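Side-chain contacts in mitogen-activated protein kinase kinase kinase 15 (Homo sapiens, PDB 6V0M), which phosphorylates downstream kinases as a MAP3K of the apoptosis signal-regulating kinase family, its SAM domain probably mediating assembly with related kinases: residues A[8-13]-A[29-34]; A[42-47]-A[51-56]. All blocks are in the same frame, centred on the assembly; numbering follows the deposited sequence.

Contacts 1 and 2 lie with their centres about 13 Å apart in a small five-helix domain, and both join helices through apolar side chains with no hydrogen bond between segments. Contact 1 (8-13 with 29-34) is partly buried and turns on the indole of Trp10, with a capping box in 29-34 and an ion pair in 8-13, neither bridging the two. Contact 2 (42-47 with 51-56) is mostly buried and built on leucines, with the exposed Arg44 at its margin. The two share no helix, but they adjoin where Leu56 packs on Trp10 and Leu11, and where Tyr29 lies against Asp42 and Leu46.

Contact 1. Residues A[8-13]-A[29-34]; sequences IDWLRL and YTLSDI
Trp10 lays one face of its indole under the methyl CD1 of Leu31, which stands 3.9 Å from the centroid of the five-membered ring and 22° off the ring normal, a CH-pi contact. The same methyl is 3.7 Å from Trp10 CG, nearer the root of the indole than its far end. Further out, on the six-membered ring, Ile34 takes over: its branch methyl CG2 reaches Trp10 CZ3 at 3.8 Å, approaching obliquely. Leu31 and Ile34, one helical turn apart, thus touch different ends of the indole. Trp10 reaches them because its CG lies anti to the backbone N (chi1 -178°), which swings the ring off helix 4-13 toward helix 31-37. At the ring edge, in its plane, sits Leu11 CD2 of the same helix, while Leu56, Ala59 and Val60 of helix 50-70 also pack on the tryptophan.

The start of helix 31-37 is fixed by a capping box. Asp33 N donates to Thr30 OG1 over 3.1 Å in a fairly straight bond, and Thr30 N returns a bond of 3.0 Å to Asp33 OD2, coming from above the carboxylate plane. This reciprocal pair ties down the first turn, from which Leu31 and Ile34 both project. On the other segment, Arg12 NH1 forms a salt bridge to Asp9 OD1 at 3.0 Å, bent to 138° at the hydrogen; Lys5 holds the second oxygen of that carboxylate, so Asp9 has a positive partner at each oxygen. Trp10 stands between three helices of the bundle, packing helix 4-13 against helix 31-37 and the long C-terminal helix 50-70, in the compact helical core of a SAM domain.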
ATOM      1  N   ILE A   8       0.966   8.932  -0.772  1.00 25.43           N
ATOM      2  CA  ILE A   8       1.376   9.069  -2.171  1.00 24.69           C
ATOM      3  C   ILE A   8       2.895   8.859  -2.339  1.00 28.54           C
ATOM      4  O   ILE A   8       3.343   8.125  -3.252  1.00 29.07           O
ATOM      5  CB  ILE A   8       0.913  10.386  -2.710  1.00 24.99           C
ATOM      6  CG1 ILE A   8      -0.625  10.365  -2.862  1.00 28.88           C
ATOM      7  CG2 ILE A   8       1.590  10.719  -4.045  1.00 28.63           C
ATOM      8  CD1 ILE A   8      -1.250  11.722  -3.226  1.00 33.15           C
ATOM      9  N   ASP A   9       3.685   9.476  -1.446  1.00 26.97           N
ATOM     10  CA  ASP A   9       5.133   9.346  -1.508  1.00 31.51           C
ATOM     11  C   ASP A   9       5.600   7.892  -1.338  1.00 30.32           C
ATOM     12  O   ASP A   9       6.470   7.434  -2.061  1.00 28.55           O
ATOM     13  CB  ASP A   9       5.814  10.248  -0.481  1.00 34.24           C
ATOM     14  CG  ASP A   9       5.713  11.721  -0.824  1.00 36.10           C
ATOM     15  OD1 ASP A   9       5.392  12.095  -2.000  1.00 39.29           O
ATOM     16  OD2 ASP A   9       5.963  12.510   0.118  1.00 37.13           O
ATOM     17  N   TRP A  10       4.988   7.174  -0.388  1.00 30.44           N
ATOM     18  CA  TRP A  10       5.309   5.770  -0.101  1.00 29.73           C
ATOM     19  C   TRP A  10       4.900   4.859  -1.295  1.00 29.75           C
ATOM     20  O   TRP A  10       5.668   3.994  -1.706  1.00 29.17           O
ATOM     21  CB  TRP A  10       4.615   5.314   1.196  1.00 29.03           C
ATOM     22  CG  TRP A  10       4.923   3.898   1.615  1.00 32.29           C
ATOM     23  CD1 TRP A  10       5.889   3.500   2.438  1.00 35.47           C
ATOM     24  CD2 TRP A  10       4.239   2.710   1.194  1.00 29.33           C
ATOM     25  NE1 TRP A  10       5.835   2.129   2.644  1.00 30.69           N
ATOM     26  CE2 TRP A  10       4.847   1.622   1.851  1.00 29.58           C
ATOM     27  CE3 TRP A  10       3.128   2.472   0.374  1.00 27.46           C
ATOM     28  CZ2 TRP A  10       4.411   0.314   1.689  1.00 30.38           C
ATOM     29  CZ3 TRP A  10       2.716   1.187   0.201  1.00 31.24           C
ATOM     30  CH2 TRP A  10       3.356   0.114   0.884  1.00 29.76           C
ATOM     31  N   LEU A  11       3.719   5.106  -1.886  1.00 24.39           N
ATOM     32  CA  LEU A  11       3.229   4.388  -3.054  1.00 23.49           C
ATOM     33  C   LEU A  11       4.213   4.573  -4.236  1.00 29.13           C
ATOM     34  O   LEU A  11       4.529   3.602  -4.916  1.00 29.18           O
ATOM     35  CB  LEU A  11       1.803   4.816  -3.451  1.00 27.47           C
ATOM     36  CG  LEU A  11       0.688   4.360  -2.510  1.00 25.26           C
ATOM     37  CD1 LEU A  11      -0.640   5.002  -3.005  1.00 25.32           C
ATOM     38  CD2 LEU A  11       0.498   2.846  -2.436  1.00 27.90           C
ATOM     39  N   ARG A  12       4.679   5.805  -4.464  1.00 28.39           N
ATOM     40  CA  ARG A  12       5.612   6.118  -5.534  1.00 32.89           C
ATOM     41  C   ARG A  12       6.928   5.410  -5.292  1.00 31.70           C
ATOM     42  O   ARG A  12       7.522   4.946  -6.217  1.00 38.90           O
ATOM     43  CB  ARG A  12       5.849   7.616  -5.670  1.00 39.44           C
ATOM     44  CG  ARG A  12       4.663   8.369  -6.311  1.00 47.77           C
ATOM     45  CD  ARG A  12       5.109   9.582  -7.118  1.00 59.42           C
ATOM     46  NE  ARG A  12       4.409  10.793  -6.684  1.00 61.52           N
ATOM     47  CZ  ARG A  12       4.751  11.547  -5.637  1.00 60.19           C
ATOM     48  NH1 ARG A  12       5.801  11.232  -4.862  1.00 58.39           N
ATOM     49  NH2 ARG A  12       4.020  12.620  -5.342  1.00 61.93           N
ATOM     50  N   LEU A  13       7.357   5.321  -4.030  1.00 35.51           N
ATOM     51  CA  LEU A  13       8.591   4.600  -3.661  1.00 38.70           C
ATOM     52  C   LEU A  13       8.486   3.084  -3.996  1.00 39.08           C
ATOM     53  O   LEU A  13       9.480   2.436  -4.269  1.00 40.34           O
ATOM     54  CB  LEU A  13       8.857   4.775  -2.173  1.00 45.40           C
ATOM     55  CG  LEU A  13      10.208   4.387  -1.593  1.00 59.20           C
ATOM     56  CD1 LEU A  13      11.296   5.282  -2.199  1.00 57.11           C
ATOM     57  CD2 LEU A  13      10.160   4.474  -0.075  1.00 58.47           C
ATOM     58  N   TYR A  29      -7.998   4.979   1.485  1.00 24.01           N
ATOM     59  CA  TYR A  29      -6.897   4.271   2.234  1.00 24.52           C
ATOM     60  C   TYR A  29      -5.903   5.295   2.791  1.00 30.30           C
ATOM     61  O   TYR A  29      -5.535   6.234   2.146  1.00 31.00           O
ATOM     62  CB  TYR A  29      -6.162   3.258   1.388  1.00 26.36           C
ATOM     63  CG  TYR A  29      -6.900   1.991   1.042  1.00 26.87           C
ATOM     64  CD1 TYR A  29      -7.072   0.982   1.971  1.00 27.80           C
ATOM     65  CD2 TYR A  29      -7.399   1.765  -0.217  1.00 27.21           C
ATOM     66  CE1 TYR A  29      -7.666  -0.201   1.657  1.00 31.97           C
ATOM     67  CE2 TYR A  29      -8.089   0.603  -0.520  1.00 29.15           C
ATOM     68  CZ  TYR A  29      -8.213  -0.385   0.434  1.00 30.48           C
ATOM     69  OH  TYR A  29      -8.872  -1.527   0.148  1.00 33.42           O
ATOM     70  N   THR A  30      -5.460   5.056   4.018  1.00 27.96           N
ATOM     71  CA  THR A  30      -4.347   5.811   4.629  1.00 27.55           C
ATOM     72  C   THR A  30      -3.155   4.878   4.562  1.00 28.76           C
ATOM     73  O   THR A  30      -3.283   3.642   4.367  1.00 23.81           O
ATOM     74  CB  THR A  30      -4.650   6.166   6.080  1.00 30.45           C
ATOM     75  OG1 THR A  30      -4.782   4.962   6.846  1.00 30.40           O
ATOM     76  CG2 THR A  30      -5.922   6.946   6.273  1.00 30.65           C
ATOM     77  N   LEU A  31      -1.983   5.470   4.792  1.00 28.79           N
ATOM     78  CA  LEU A  31      -0.765   4.694   4.863  1.00 26.88           C
ATOM     79  C   LEU A  31      -0.911   3.696   6.001  1.00 25.72           C
ATOM     80  O   LEU A  31      -0.539   2.522   5.866  1.00 29.02           O
ATOM     81  CB  LEU A  31       0.443   5.609   5.046  1.00 30.18           C
ATOM     82  CG  LEU A  31       1.834   4.965   5.043  1.00 27.96           C
ATOM     83  CD1 LEU A  31       2.038   4.056   3.894  1.00 27.72           C
ATOM     84  CD2 LEU A  31       2.868   6.094   5.027  1.00 32.47           C
ATOM     85  N   SER A  32      -1.491   4.128   7.124  1.00 28.20           N
ATOM     86  CA  SER A  32      -1.739   3.184   8.230  1.00 27.19           C
ATOM     87  C   SER A  32      -2.521   1.942   7.813  1.00 27.40           C
ATOM     88  O   SER A  32      -2.209   0.776   8.195  1.00 29.26           O
ATOM     89  CB  SER A  32      -2.451   3.883   9.382  1.00 32.14           C
ATOM     90  OG  SER A  32      -2.558   2.990  10.426  1.00 30.50           O
ATOM     91  N   ASP A  33      -3.588   2.161   7.034  1.00 26.43           N
ATOM     92  CA  ASP A  33      -4.398   1.060   6.534  1.00 24.56           C
ATOM     93  C   ASP A  33      -3.530   0.078   5.722  1.00 22.73           C
ATOM     94  O   ASP A  33      -3.755  -1.162   5.817  1.00 25.18           O
ATOM     95  CB  ASP A  33      -5.608   1.518   5.654  1.00 25.61           C
ATOM     96  CG  ASP A  33      -6.600   2.397   6.345  1.00 29.79           C
ATOM     97  OD1 ASP A  33      -6.880   2.227   7.557  1.00 27.43           O
ATOM     98  OD2 ASP A  33      -7.234   3.245   5.628  1.00 35.00           O
ATOM     99  N   ILE A  34      -2.663   0.613   4.828  1.00 23.74           N
ATOM    100  CA  ILE A  34      -1.875  -0.194   3.910  1.00 23.02           C
ATOM    101  C   ILE A  34      -0.868  -1.014   4.734  1.00 23.10           C
ATOM    102  O   ILE A  34      -0.791  -2.188   4.559  1.00 21.35           O
ATOM    103  CB  ILE A  34      -1.168   0.625   2.833  1.00 21.10           C
ATOM    104  CG1 ILE A  34      -2.195   1.361   1.885  1.00 25.00           C
ATOM    105  CG2 ILE A  34      -0.314  -0.209   1.963  1.00 26.89           C
ATOM    106  CD1 ILE A  34      -3.257   0.481   1.346  1.00 28.55           C
TER

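Contact 2. Residues A[42-47]-A[51-56]; sequences DLRYLR and GLLCRL
Leu53 pushes its methyl CD1 against the root of Leu43, 3.7 Å from Leu43 CB, and its CG lies 4.0 Å from Leu43 CD1. The two side chains cross at a slant, with contact running from the beta carbon of Leu43 out to a methyl. That same Leu53 CD1 also meets the aliphatic part of Arg44, 4.0 Å from Arg44 CG, the two side chains crossing at about a right angle. The other branch, Leu53 CD2, stands over one face of the Arg44 guanidinium, toward its rim; bends at chi2 and chi3 (-140° and 134°) bring the charged end of the arginine back beside the leucine. One turn further along helix 50-70, Leu56 CD2 approaches Leu43 CD1 at 4.1 Å, a looser touch that extends the apolar seam inward. An alanine in place of Leu53 would probably open a gap beside Leu43 and leave the Arg44 side chain without the methyls it lies against.

Beyond this first shell, Ile38 and Leu48 also pack on Leu43, while Leu56 reaches Leu11 of helix 4-13. The chain turns between the two segments after helix 40-45 closes in a Schellman motif: Arg47, at positive phi (57°), gives its N to Arg44 O over 2.9 Å. Leu46 O accepts from Lys23, tying this end to helix 18-26. The arrangement is a short helix capped and folded back on the start of a long C-terminal helix through buried leucines, as part of the five-helix SAM fold.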
ATOM      1  N   ASP A  42      -7.619  -7.358  -0.885  1.00 30.00           N
ATOM      2  CA  ASP A  42      -7.974  -5.920  -1.104  1.00 28.77           C
ATOM      3  C   ASP A  42      -7.225  -5.415  -2.302  1.00 31.09           C
ATOM      4  O   ASP A  42      -7.822  -4.744  -3.122  1.00 36.14           O
ATOM      5  CB  ASP A  42      -7.606  -5.035   0.096  1.00 27.31           C
ATOM      6  CG  ASP A  42      -8.439  -5.351   1.326  1.00 29.54           C
ATOM      7  OD1 ASP A  42      -9.679  -5.379   1.173  1.00 30.84           O
ATOM      8  OD2 ASP A  42      -7.857  -5.604   2.452  1.00 28.88           O
ATOM      9  N   LEU A  43      -5.924  -5.752  -2.393  1.00 29.32           N
ATOM     10  CA  LEU A  43      -5.106  -5.318  -3.537  1.00 28.90           C
ATOM     11  C   LEU A  43      -5.617  -5.926  -4.868  1.00 27.89           C
ATOM     12  O   LEU A  43      -5.698  -5.227  -5.863  1.00 30.09           O
ATOM     13  CB  LEU A  43      -3.647  -5.665  -3.330  1.00 33.12           C
ATOM     14  CG  LEU A  43      -2.983  -5.104  -2.074  1.00 35.05           C
ATOM     15  CD1 LEU A  43      -1.581  -5.671  -1.923  1.00 42.05           C
ATOM     16  CD2 LEU A  43      -2.990  -3.598  -2.118  1.00 32.06           C
ATOM     17  N   ARG A  44      -5.982  -7.213  -4.848  1.00 29.06           N
ATOM     18  CA  ARG A  44      -6.554  -7.869  -6.017  1.00 31.47           C
ATOM     19  C   ARG A  44      -7.878  -7.223  -6.434  1.00 33.61           C
ATOM     20  O   ARG A  44      -8.161  -7.031  -7.629  1.00 33.92           O
ATOM     21  CB  ARG A  44      -6.696  -9.358  -5.801  1.00 35.41           C
ATOM     22  CG  ARG A  44      -5.327 -10.030  -5.545  1.00 40.77           C
ATOM     23  CD  ARG A  44      -5.074 -11.372  -6.182  1.00 47.26           C
ATOM     24  NE  ARG A  44      -3.733 -11.429  -6.822  1.00 60.53           N
ATOM     25  CZ  ARG A  44      -2.623 -11.972  -6.297  1.00 67.91           C
ATOM     26  NH1 ARG A  44      -2.627 -12.565  -5.107  1.00 66.66           N
ATOM     27  NH2 ARG A  44      -1.490 -11.938  -6.988  1.00 67.50           N
ATOM     28  N   TYR A  45      -8.700  -6.866  -5.444  1.00 32.60           N
ATOM     29  CA  TYR A  45     -10.000  -6.237  -5.753  1.00 32.16           C
ATOM     30  C   TYR A  45      -9.774  -4.871  -6.410  1.00 30.81           C
ATOM     31  O   TYR A  45     -10.551  -4.453  -7.278  1.00 32.64           O
ATOM     32  CB  TYR A  45     -10.857  -6.127  -4.474  1.00 32.14           C
ATOM     33  CG  TYR A  45     -12.223  -5.600  -4.677  1.00 33.03           C
ATOM     34  CD1 TYR A  45     -13.236  -6.413  -5.161  1.00 38.07           C
ATOM     35  CD2 TYR A  45     -12.506  -4.284  -4.400  1.00 39.22           C
ATOM     36  CE1 TYR A  45     -14.542  -5.906  -5.359  1.00 43.49           C
ATOM     37  CE2 TYR A  45     -13.775  -3.763  -4.575  1.00 37.77           C
ATOM     38  CZ  TYR A  45     -14.786  -4.583  -5.041  1.00 38.99           C
ATOM     39  OH  TYR A  45     -16.024  -4.045  -5.241  1.00 50.39           O
ATOM     40  N   LEU A  46      -8.704  -4.172  -6.013  1.00 29.94           N
ATOM     41  CA  LEU A  46      -8.334  -2.908  -6.633  1.00 31.13           C
ATOM     42  C   LEU A  46      -7.816  -3.082  -8.039  1.00 32.11           C
ATOM     43  O   LEU A  46      -7.587  -2.102  -8.711  1.00 34.26           O
ATOM     44  CB  LEU A  46      -7.256  -2.207  -5.805  1.00 31.75           C
ATOM     45  CG  LEU A  46      -7.697  -1.636  -4.473  1.00 37.81           C
ATOM     46  CD1 LEU A  46      -6.468  -1.502  -3.584  1.00 40.40           C
ATOM     47  CD2 LEU A  46      -8.375  -0.309  -4.782  1.00 38.59           C
ATOM     48  N   ARG A  47      -7.644  -4.336  -8.460  1.00 32.92           N
ATOM     49  CA  ARG A  47      -7.058  -4.689  -9.757  1.00 38.14           C
ATOM     50  C   ARG A  47      -5.653  -4.120  -9.990  1.00 31.93           C
ATOM     51  O   ARG A  47      -5.306  -3.731 -11.129  1.00 33.29           O
ATOM     52  CB  ARG A  47      -7.983  -4.308 -10.907  1.00 35.47           C
ATOM     53  CG  ARG A  47      -9.326  -4.999 -10.762  1.00 43.19           C
ATOM     54  CD  ARG A  47     -10.199  -4.532 -11.872  1.00 47.93           C
ATOM     55  NE  ARG A  47     -11.474  -5.230 -11.898  1.00 59.93           N
ATOM     56  CZ  ARG A  47     -12.643  -4.704 -11.534  1.00 65.10           C
ATOM     57  NH1 ARG A  47     -12.718  -3.463 -11.057  1.00 71.16           N
ATOM     58  NH2 ARG A  47     -13.754  -5.426 -11.640  1.00 69.77           N
ATOM     59  N   GLY A  51       3.249  -6.748 -10.725  1.00 30.45           N
ATOM     60  CA  GLY A  51       4.532  -6.165 -10.323  1.00 31.32           C
ATOM     61  C   GLY A  51       4.387  -5.274  -9.106  1.00 28.91           C
ATOM     62  O   GLY A  51       5.058  -5.417  -8.073  1.00 29.56           O
ATOM     63  N   LEU A  52       3.466  -4.310  -9.189  1.00 24.72           N
ATOM     64  CA  LEU A  52       3.237  -3.418  -8.076  1.00 27.17           C
ATOM     65  C   LEU A  52       2.689  -4.172  -6.878  1.00 25.90           C
ATOM     66  O   LEU A  52       3.088  -3.898  -5.749  1.00 27.55           O
ATOM     67  CB  LEU A  52       2.274  -2.268  -8.438  1.00 26.85           C
ATOM     68  CG  LEU A  52       1.882  -1.367  -7.281  1.00 30.64           C
ATOM     69  CD1 LEU A  52       3.122  -0.599  -6.889  1.00 31.77           C
ATOM     70  CD2 LEU A  52       0.766  -0.433  -7.794  1.00 34.80           C
ATOM     71  N   LEU A  53       1.764  -5.111  -7.126  1.00 26.39           N
ATOM     72  CA  LEU A  53       1.161  -5.842  -6.050  1.00 27.83           C
ATOM     73  C   LEU A  53       2.248  -6.628  -5.310  1.00 28.89           C
ATOM     74  O   LEU A  53       2.306  -6.640  -4.099  1.00 27.42           O
ATOM     75  CB  LEU A  53       0.116  -6.769  -6.575  1.00 29.54           C
ATOM     76  CG  LEU A  53      -0.786  -7.337  -5.487  1.00 33.86           C
ATOM     77  CD1 LEU A  53      -2.190  -7.563  -6.138  1.00 40.62           C
ATOM     78  CD2 LEU A  53      -0.230  -8.558  -4.824  1.00 37.51           C
ATOM     79  N   CYS A  54       3.162  -7.189  -6.082  1.00 26.97           N
ATOM     80  CA  CYS A  54       4.278  -8.021  -5.498  1.00 28.92           C
ATOM     81  C   CYS A  54       5.166  -7.155  -4.611  1.00 30.90           C
ATOM     82  O   CYS A  54       5.360  -7.468  -3.436  1.00 29.22           O
ATOM     83  CB  CYS A  54       5.007  -8.619  -6.619  1.00 33.86           C
ATOM     84  SG  CYS A  54       6.455  -9.507  -6.118  1.00 36.00           S
ATOM     85  N   ARG A  55       5.578  -6.010  -5.162  1.00 30.35           N
ATOM     86  CA  ARG A  55       6.407  -5.021  -4.481  1.00 35.61           C
ATOM     87  C   ARG A  55       5.777  -4.447  -3.261  1.00 32.22           C
ATOM     88  O   ARG A  55       6.407  -4.324  -2.185  1.00 31.78           O
ATOM     89  CB  ARG A  55       6.711  -3.832  -5.459  1.00 38.72           C
ATOM     90  CG  ARG A  55       7.790  -4.261  -6.398  1.00 41.88           C
ATOM     91  CD  ARG A  55       8.384  -3.176  -7.276  1.00 42.25           C
ATOM     92  NE  ARG A  55       7.368  -2.391  -7.859  1.00 48.32           N
ATOM     93  CZ  ARG A  55       6.880  -2.512  -9.074  1.00 36.70           C
ATOM     94  NH1 ARG A  55       7.241  -3.447  -9.964  1.00 32.58           N
ATOM     95  NH2 ARG A  55       5.930  -1.693  -9.385  1.00 38.22           N
ATOM     96  N   LEU A  56       4.519  -4.016  -3.420  1.00 28.27           N
ATOM     97  CA  LEU A  56       3.811  -3.403  -2.352  1.00 29.94           C
ATOM     98  C   LEU A  56       3.582  -4.383  -1.177  1.00 25.30           C
ATOM     99  O   LEU A  56       3.848  -4.052   0.001  1.00 26.73           O
ATOM    100  CB  LEU A  56       2.511  -2.835  -2.919  1.00 29.99           C
ATOM    101  CG  LEU A  56       1.849  -1.822  -2.038  1.00 33.83           C
ATOM    102  CD1 LEU A  56       0.993  -0.906  -2.919  1.00 31.16           C
ATOM    103  CD2 LEU A  56       1.071  -2.614  -1.027  1.00 32.28           C
TER